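Local coordinates for protein Esterase/lipase (Uncultured bacterium, PDB 3K6K) that probably hydrolyses carboxylic ester bonds, as an alpha/beta-hydrolase esterase of the hormone-sensitive lipase family, at residues Arg72-Thr75 with Asp76-Ala80; Leu168-Glu172 with Asp173-Met177; Ser193-Asn197 with Ser198-Asp202; Leu218-Gly222 with Glu223-Asn227. All coordinates share one frame; numbering follows the deposited sequence.

In the fold
All four contacts are local turns or helix ends, each centred about 19 to 21 Å from the middle of the chain. Contact 1 leaves the antiparallel margin of the sheet; contacts 2 and 4 end helices 158-172 and 209-220, and contact 3 is built on the short helix 195-199. Contacts 2 and 4 approach to about 7 Å between nearest atoms, as do contacts 3 and 4, whereas contacts 1 and 3 lie on opposite sides of the chain's centre, their centres about 40 Å apart. Contact 3 alone carries a sulfate ion and meets the second subunit; L200 there lies near, without touching, the probable catalytic triad S157, H281 and E251.

Contact 1: Arg72-Thr75 with Asp76-Ala80; sequences RQAT and DGAGA
The methyl group of A78 overlaps T75, with A78 CB 3.5 Å from T75 O and 4.2 Å from T75 OG1. It thus lies against both the carbonyl and the hydroxyl of the residue that opens the turn. The same methyl also approaches A74, with A78 CB 4.4 Å from A74 CB, a loose apolar touch. One hydrogen bond closes the loop, A78 N to T75 O at 3.3 Å. Its N-H...O angle of 145° and the position of the donor well above the carbonyl plane, 61° out of it, show a long and rather bent bond that does not use a lone pair of the oxygen. T75 to A78 form a type I beta turn, as the backbone angles of D76 and G77 at its two central positions bear out. The turn follows strand 68-74, which runs antiparallel between strands 59-65 and 113-117; the chain then crosses to strand 82-86, beyond 113-117, in the strand order usual at this margin of an alpha/beta-hydrolase sheet. Before the turn, R72 and A74 make backbone bonds to T61 and E59, while Q73 pairs with L114 and sends its amide NE2 to T103 OG1. The T75 hydroxyl leans over the turn: with chi1 at 60° it sits between the backbone N and the carbonyl carbon, which brings OG1 to 3.6 Å from A78 N. D76 turns its carboxylate away from T75, its CG lying anti to the D76 backbone N.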
# COMPACT_ATOMS: atom_id res chain seq x y z
N ARG A 72 -30.36 -5.00 2.13
CA ARG A 72 -29.94 -4.93 0.75
C ARG A 72 -30.15 -3.51 0.28
O ARG A 72 -31.15 -2.87 0.66
CB ARG A 72 -30.77 -5.92 -0.07
CG ARG A 72 -30.35 -6.05 -1.51
CD ARG A 72 -31.13 -7.12 -2.29
NE ARG A 72 -32.36 -6.60 -2.86
CZ ARG A 72 -33.55 -7.16 -2.66
NH1 ARG A 72 -33.65 -8.26 -1.90
NH2 ARG A 72 -34.64 -6.62 -3.22
N GLN A 73 -29.23 -3.02 -0.55
CA GLN A 73 -29.13 -1.59 -0.86
C GLN A 73 -28.71 -1.44 -2.30
O GLN A 73 -27.72 -2.08 -2.76
CB GLN A 73 -28.10 -0.89 0.09
CG GLN A 73 -28.20 -1.30 1.55
CD GLN A 73 -27.19 -0.67 2.52
OE1 GLN A 73 -26.92 -1.24 3.59
NE2 GLN A 73 -26.67 0.51 2.20
N ALA A 74 -29.43 -0.59 -3.01
CA ALA A 74 -29.19 -0.37 -4.43
C ALA A 74 -30.07 0.76 -5.01
O ALA A 74 -31.18 1.06 -4.50
CB ALA A 74 -29.45 -1.63 -5.18
N THR A 75 -29.61 1.34 -6.08
CA THR A 75 -30.43 2.11 -6.94
C THR A 75 -31.18 1.24 -7.95
O THR A 75 -30.79 0.16 -8.28
CB THR A 75 -29.66 3.18 -7.73
OG1 THR A 75 -28.67 2.57 -8.56
CG2 THR A 75 -29.05 4.15 -6.85
N ASP A 76 -32.28 1.79 -8.40
CA ASP A 76 -32.99 1.45 -9.60
C ASP A 76 -32.04 1.24 -10.78
O ASP A 76 -32.23 0.38 -11.61
CB ASP A 76 -33.92 2.62 -9.87
CG ASP A 76 -34.95 2.33 -10.89
OD1 ASP A 76 -35.20 3.24 -11.68
OD2 ASP A 76 -35.53 1.24 -10.92
N GLY A 77 -30.99 2.02 -10.87
CA GLY A 77 -30.08 1.83 -11.97
C GLY A 77 -28.97 0.79 -11.94
O GLY A 77 -28.13 0.81 -12.79
N ALA A 78 -28.98 -0.11 -10.98
CA ALA A 78 -27.84 -0.95 -10.70
C ALA A 78 -27.55 -2.05 -11.67
O ALA A 78 -28.42 -2.79 -12.04
CB ALA A 78 -27.90 -1.49 -9.29
N GLY A 79 -26.28 -2.16 -12.01
CA GLY A 79 -25.73 -3.30 -12.74
C GLY A 79 -25.85 -4.57 -11.92
O GLY A 79 -26.58 -4.60 -10.93
N ALA A 80 -25.15 -5.62 -12.33
CA ALA A 80 -25.33 -6.95 -11.75
C ALA A 80 -24.25 -7.34 -10.74
O ALA A 80 -24.23 -8.46 -10.26
CB ALA A 80 -25.44 -8.00 -12.83

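Contact 2: Leu168-Glu172 with Asp173-Met177; sequences LKAKE and DGLPM
D173 N reaches K169 O at 2.9 Å, the last ordinary i to i+4 bond of helix 158-172. Two further backbone bonds fold the chain back over the final turn: L175 N reaches A170 O at 3.0 Å, and G174 N reaches K171 O at 2.9 Å. Together with the positive phi of G174, 88°, this pair makes the Schellman motif that ends the helix; a beta carbon at G174 would be jammed against the carbonyl oxygen of D173.

The polar side chains gather on one flank. K169, bent at chi2 and chi4, lays its methylenes across the D173 carboxylate, with K169 CD 3.2 Å from D173 OD2. Its ammonium stops short of a direct salt bridge there; a water accepts from K169 NZ and donates to D173 OD1 at 2.6 Å and, at a longer distance, to E172 OE2. An alanine in place of D173 would probably leave this water without its closest acceptor and the K169 ammonium short of a nearby negative charge.

Apolar contact is looser at A170 CB and L175 CB, 4.2 Å apart. M177, bent at chi2, brings CE to 3.2 Å from K171 CD, closer than carbons normally come, so the exact methyl position is doubtful.

Around the cap, A170 and L175 face Y138 and L142 of helix 129-145, K171 NZ bonds S238 O, and the chain runs on into strand 180-184.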
# COMPACT_ATOMS: atom_id res chain seq x y z
N LEU A 168 -11.01 -17.07 4.07
CA LEU A 168 -10.19 -18.17 4.49
C LEU A 168 -11.04 -19.43 4.75
O LEU A 168 -10.79 -20.47 4.17
CB LEU A 168 -9.33 -17.78 5.71
CG LEU A 168 -8.22 -16.78 5.39
CD1 LEU A 168 -7.56 -16.18 6.61
CD2 LEU A 168 -7.16 -17.42 4.49
N LYS A 169 -12.12 -19.28 5.53
CA LYS A 169 -13.10 -20.36 5.81
C LYS A 169 -13.82 -20.76 4.51
O LYS A 169 -14.03 -21.96 4.21
CB LYS A 169 -14.13 -19.87 6.83
CG LYS A 169 -14.54 -20.88 7.93
CD LYS A 169 -15.42 -22.01 7.46
CE LYS A 169 -15.66 -23.04 8.60
NZ LYS A 169 -14.30 -23.53 9.02
N ALA A 170 -14.23 -19.75 3.74
CA ALA A 170 -14.88 -20.03 2.48
C ALA A 170 -13.91 -20.90 1.65
O ALA A 170 -14.33 -21.86 1.02
CB ALA A 170 -15.25 -18.75 1.78
N LYS A 171 -12.61 -20.61 1.73
CA LYS A 171 -11.59 -21.34 0.95
C LYS A 171 -11.42 -22.77 1.48
O LYS A 171 -11.49 -23.69 0.67
CB LYS A 171 -10.24 -20.61 0.95
CG LYS A 171 -9.24 -20.97 -0.21
CD LYS A 171 -7.90 -20.16 -0.14
CE LYS A 171 -7.01 -20.70 0.99
NZ LYS A 171 -6.09 -19.70 1.73
N GLU A 172 -11.17 -22.92 2.81
CA GLU A 172 -11.16 -24.22 3.50
C GLU A 172 -12.30 -25.07 3.00
O GLU A 172 -12.09 -26.17 2.56
CB GLU A 172 -11.28 -24.10 5.04
CG GLU A 172 -9.91 -24.12 5.81
CD GLU A 172 -10.01 -23.68 7.32
OE1 GLU A 172 -9.38 -22.64 7.73
OE2 GLU A 172 -10.72 -24.39 8.11
N ASP A 173 -13.50 -24.50 3.01
CA ASP A 173 -14.72 -25.22 2.66
C ASP A 173 -14.91 -25.49 1.19
O ASP A 173 -15.87 -26.12 0.82
CB ASP A 173 -15.95 -24.48 3.21
CG ASP A 173 -15.98 -24.48 4.74
OD1 ASP A 173 -15.04 -25.06 5.31
OD2 ASP A 173 -16.92 -23.93 5.35
N GLY A 174 -14.05 -25.00 0.31
CA GLY A 174 -14.19 -25.36 -1.08
C GLY A 174 -15.10 -24.45 -1.89
O GLY A 174 -15.56 -24.83 -2.98
N LEU A 175 -15.33 -23.24 -1.39
CA LEU A 175 -16.14 -22.26 -2.12
C LEU A 175 -15.25 -21.45 -3.06
O LEU A 175 -14.11 -21.16 -2.71
CB LEU A 175 -16.86 -21.35 -1.10
CG LEU A 175 -18.17 -21.91 -0.56
CD1 LEU A 175 -18.78 -20.99 0.51
CD2 LEU A 175 -19.13 -22.15 -1.76
N PRO A 176 -15.75 -21.08 -4.24
CA PRO A 176 -14.85 -20.27 -5.08
C PRO A 176 -14.52 -18.94 -4.39
O PRO A 176 -15.11 -18.64 -3.34
CB PRO A 176 -15.66 -20.03 -6.36
CG PRO A 176 -17.08 -20.36 -6.03
CD PRO A 176 -17.09 -21.26 -4.82
N MET A 177 -13.57 -18.18 -4.94
CA MET A 177 -13.17 -16.89 -4.40
C MET A 177 -13.80 -15.78 -5.23
O MET A 177 -13.96 -15.92 -6.42
CB MET A 177 -11.65 -16.72 -4.37
CG MET A 177 -10.91 -17.56 -3.31
SD MET A 177 -11.42 -17.26 -1.60
CE MET A 177 -10.04 -17.82 -0.70
O HOH W 1 -13.71 -25.65 7.52

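Contact 3: Ser193-Asn197 with Ser198-Asp202; sequences SRWSN and SNLAD. With SO4 (sulfate ion), chain F.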
# COMPACT_ATOMS: atom_id res chain seq x y z
N SER A 193 -0.22 -5.23 19.55
CA SER A 193 1.16 -5.38 20.06
C SER A 193 2.19 -4.74 19.16
O SER A 193 3.37 -4.56 19.55
CB SER A 193 1.44 -6.85 20.37
OG SER A 193 1.41 -7.65 19.20
N ARG A 194 1.74 -4.39 17.96
CA ARG A 194 2.54 -3.94 16.82
C ARG A 194 2.85 -2.43 16.97
O ARG A 194 2.38 -1.79 17.92
CB ARG A 194 1.77 -4.32 15.52
CG ARG A 194 2.04 -5.80 15.22
CD ARG A 194 1.30 -6.56 14.13
NE ARG A 194 2.38 -7.26 13.49
CZ ARG A 194 2.80 -8.49 13.75
NH1 ARG A 194 2.16 -9.33 14.55
NH2 ARG A 194 3.87 -8.90 13.13
N TRP A 195 3.63 -1.87 16.05
CA TRP A 195 4.18 -0.54 16.23
C TRP A 195 3.13 0.59 16.44
O TRP A 195 3.27 1.40 17.39
CB TRP A 195 5.12 -0.22 15.09
CG TRP A 195 5.76 1.13 15.16
CD1 TRP A 195 6.96 1.42 15.76
CD2 TRP A 195 5.24 2.42 14.65
NE1 TRP A 195 7.24 2.77 15.63
CE2 TRP A 195 6.21 3.40 14.96
CE3 TRP A 195 4.11 2.81 13.93
CZ2 TRP A 195 6.06 4.77 14.62
CZ3 TRP A 195 3.96 4.17 13.59
CH2 TRP A 195 4.93 5.13 13.95
N SER A 196 2.09 0.66 15.58
CA SER A 196 1.12 1.76 15.71
C SER A 196 0.34 1.63 17.02
O SER A 196 -0.10 2.64 17.58
CB SER A 196 0.15 1.86 14.50
OG SER A 196 -0.54 0.63 14.25
N ASN A 197 0.15 0.41 17.50
CA ASN A 197 -0.62 0.21 18.74
C ASN A 197 -0.10 1.02 19.90
O ASN A 197 -0.87 1.45 20.76
CB ASN A 197 -0.66 -1.25 19.17
CG ASN A 197 -1.36 -2.10 18.18
OD1 ASN A 197 -2.54 -2.46 18.33
ND2 ASN A 197 -0.68 -2.35 17.08
N SER A 198 1.19 1.25 19.93
CA SER A 198 1.72 2.00 21.07
C SER A 198 2.10 3.37 20.58
O SER A 198 1.79 4.38 21.21
CB SER A 198 2.91 1.28 21.71
OG SER A 198 3.87 0.98 20.72
N ASN A 199 2.70 3.44 19.41
CA ASN A 199 3.08 4.75 18.94
C ASN A 199 1.98 5.74 18.68
O ASN A 199 2.14 6.95 18.95
CB ASN A 199 4.02 4.60 17.77
CG ASN A 199 5.39 4.19 18.23
OD1 ASN A 199 6.20 5.04 18.54
ND2 ASN A 199 5.64 2.88 18.30
N LEU A 200 0.86 5.24 18.16
CA LEU A 200 -0.10 6.14 17.63
C LEU A 200 -1.34 6.13 18.49
O LEU A 200 -2.32 6.78 18.15
CB LEU A 200 -0.43 5.80 16.18
CG LEU A 200 0.63 5.94 15.06
CD1 LEU A 200 -0.00 5.55 13.77
CD2 LEU A 200 1.23 7.35 14.92
N ALA A 201 -1.27 5.45 19.63
CA ALA A 201 -2.42 5.30 20.53
C ALA A 201 -3.16 6.60 20.86
O ALA A 201 -4.37 6.65 20.70
CB ALA A 201 -2.05 4.50 21.87
N ASP A 202 -2.41 7.59 21.31
CA ASP A 202 -2.89 8.88 21.69
C ASP A 202 -3.32 9.76 20.55
O ASP A 202 -3.75 10.82 20.77
CB ASP A 202 -1.82 9.61 22.51
CG ASP A 202 -1.39 8.87 23.78
OD1 ASP A 202 -2.18 8.04 24.32
OD2 ASP A 202 -0.27 9.15 24.26
S SO4 F . 5.28 -12.25 13.84
O1 SO4 F . 5.50 -10.87 14.28
O2 SO4 F . 6.58 -12.77 13.35
O3 SO4 F . 4.67 -13.04 14.92
O4 SO4 F . 4.33 -12.36 12.74
O HOH W 2 3.44 -1.62 20.35
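W195 and S196 carry the backbone contact with N199 and L200: N199 N bonds W195 O at 2.9 Å, nearly along the C=O axis, and L200 N bonds S196 O at 2.8 Å. These i to i+4 bonds define the short alpha helix 195-199, which follows strand 180-184 and precedes helix 209-220 along the chain of the alpha/beta-hydrolase fold; L200 is the first residue to leave it. W195 O is gripped further, since S198 N reaches it from above the carbonyl plane and the N199 side-chain amide donates to it from ND2 at 2.9 Å.

That last bond holds the N199 amide flat over the indole. The two planes are 14° apart, and N199 ND2 lies 3.1 Å above the plane of the W195 ring, offset toward its rim, while N199 CB makes a CH-pi contact 3.7 Å from the centroid of the six-membered ring. The indole gets there because CG is turned opposite the backbone N (chi1 -180°). L200 CG touches W195 CZ3 obliquely at 4.0 Å.

R263 of the second subunit makes a cation-pi contact with the W195 ring, and L200 packs on A266 of that subunit. A serine at W195 would probably leave both the N199 amide and this neighbouring arginine without the aromatic surface they rest on.

At the start of the segment, R194 NH1 pairs with D189, while R194 NH2 donates to sulfate O1 at 2.8 Å, near the guanidinium plane.

Contact 4: Leu218-Gly222 with Glu223-Asn227; sequences LYVGG and EDRKN
V220 is the tight point: its CG1 lies 3.3 Å from E223 O, and its CB points into the returning chain. This is the C-terminal end of helix 209-220, where G221 leaves helical angles with positive phi and a type I beta turn from D224 to N227 follows. V220 CG2 completes the packed side. It sits over one face of the R225 guanidinium and 4.1 Å from R225 CG, the two side chains crossing at about a right angle. R225 runs extended from CG to NE, and this shape carries the guanidinium back along the helix. There NH1 bonds L190 O and NH2 forms a salt bridge with E217, so the flat group is anchored by residues outside the turn while the valine lies over its face.

The backbone link is looser. E223 N reaches V220 O at 3.4 Å with a 140° angle, a weak bond, and water supplies a second link: it accepts from G222 N at 3.3 Å and donates at 2.7 Å to E223 O, the same oxygen that meets V220 CG1. At G222, phi is 110°, and a beta carbon would run into the carbonyl oxygen of G221. The E223 chain bends at chi2 (-59°), which leads its carboxylate away from the helix end. Beyond it the type I turn is closed by N227 N donating to D224 O at 3.1 Å, and K226 N adds a weak bond of 3.4 Å to D224 OD1.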
# COMPACT_ATOMS: atom_id res chain seq x y z
N LEU A 218 -14.29 -10.11 24.62
CA LEU A 218 -15.66 -10.63 24.46
C LEU A 218 -15.84 -11.50 23.21
O LEU A 218 -16.63 -12.45 23.20
CB LEU A 218 -16.70 -9.49 24.51
CG LEU A 218 -16.59 -8.58 25.75
CD1 LEU A 218 -17.39 -7.25 25.60
CD2 LEU A 218 -16.94 -9.30 27.08
N TYR A 219 -15.08 -11.19 22.17
CA TYR A 219 -15.15 -11.96 20.95
C TYR A 219 -14.32 -13.24 21.06
O TYR A 219 -14.78 -14.31 20.69
CB TYR A 219 -14.64 -11.12 19.80
CG TYR A 219 -14.76 -11.79 18.44
CD1 TYR A 219 -13.64 -11.98 17.63
CD2 TYR A 219 -16.02 -12.21 17.97
CE1 TYR A 219 -13.75 -12.58 16.38
CE2 TYR A 219 -16.15 -12.81 16.74
CZ TYR A 219 -15.00 -12.97 15.93
OH TYR A 219 -15.14 -13.56 14.70
N VAL A 220 -13.09 -13.09 21.55
CA VAL A 220 -12.11 -14.16 21.65
C VAL A 220 -12.54 -15.19 22.69
O VAL A 220 -12.90 -16.34 22.37
CB VAL A 220 -10.75 -13.60 22.06
CG1 VAL A 220 -9.81 -14.70 22.26
CG2 VAL A 220 -10.19 -12.67 21.01
N GLY A 221 -12.47 -14.73 23.94
CA GLY A 221 -12.95 -15.41 25.16
C GLY A 221 -12.64 -16.87 25.48
O GLY A 221 -13.53 -17.70 25.51
N GLY A 222 -11.38 -17.16 25.70
CA GLY A 222 -11.02 -18.56 25.92
C GLY A 222 -10.23 -18.98 24.70
O GLY A 222 -9.16 -19.57 24.85
N GLU A 223 -10.73 -18.68 23.49
CA GLU A 223 -9.92 -18.88 22.24
C GLU A 223 -8.51 -18.26 22.21
O GLU A 223 -8.14 -17.45 23.07
CB GLU A 223 -10.71 -18.49 20.99
CG GLU A 223 -11.84 -19.45 20.60
CD GLU A 223 -11.35 -20.87 20.33
OE1 GLU A 223 -12.22 -21.77 20.21
OE2 GLU A 223 -10.13 -21.09 20.23
N ASP A 224 -7.70 -18.66 21.23
CA ASP A 224 -6.36 -18.08 21.12
C ASP A 224 -6.38 -16.82 20.23
O ASP A 224 -7.04 -16.81 19.17
CB ASP A 224 -5.33 -19.10 20.62
CG ASP A 224 -3.93 -18.47 20.38
OD1 ASP A 224 -3.51 -17.50 21.09
OD2 ASP A 224 -3.22 -18.96 19.48
N ARG A 225 -5.65 -15.79 20.65
CA ARG A 225 -5.73 -14.51 19.98
C ARG A 225 -5.08 -14.57 18.62
O ARG A 225 -5.25 -13.65 17.85
CB ARG A 225 -5.12 -13.38 20.80
CG ARG A 225 -6.15 -12.58 21.56
CD ARG A 225 -5.51 -11.81 22.71
NE ARG A 225 -6.53 -11.32 23.64
CZ ARG A 225 -7.31 -10.24 23.45
NH1 ARG A 225 -7.24 -9.48 22.34
NH2 ARG A 225 -8.20 -9.94 24.39
N LYS A 226 -4.33 -15.64 18.34
CA LYS A 226 -3.62 -15.81 17.06
C LYS A 226 -4.21 -16.94 16.21
O LYS A 226 -3.62 -17.40 15.24
CB LYS A 226 -2.15 -16.04 17.30
CG LYS A 226 -1.55 -15.10 18.24
CD LYS A 226 -0.07 -15.20 18.07
CE LYS A 226 0.68 -15.12 19.39
NZ LYS A 226 2.15 -15.16 19.06
N ASN A 227 -5.40 -17.38 16.59
CA ASN A 227 -6.19 -18.14 15.68
C ASN A 227 -6.21 -17.41 14.34
O ASN A 227 -6.60 -16.25 14.29
CB ASN A 227 -7.59 -18.23 16.21
CG ASN A 227 -8.40 -19.30 15.54
OD1 ASN A 227 -9.00 -20.15 16.23
ND2 ASN A 227 -8.48 -19.26 14.22
O HOH W 3 -8.62 -15.60 24.92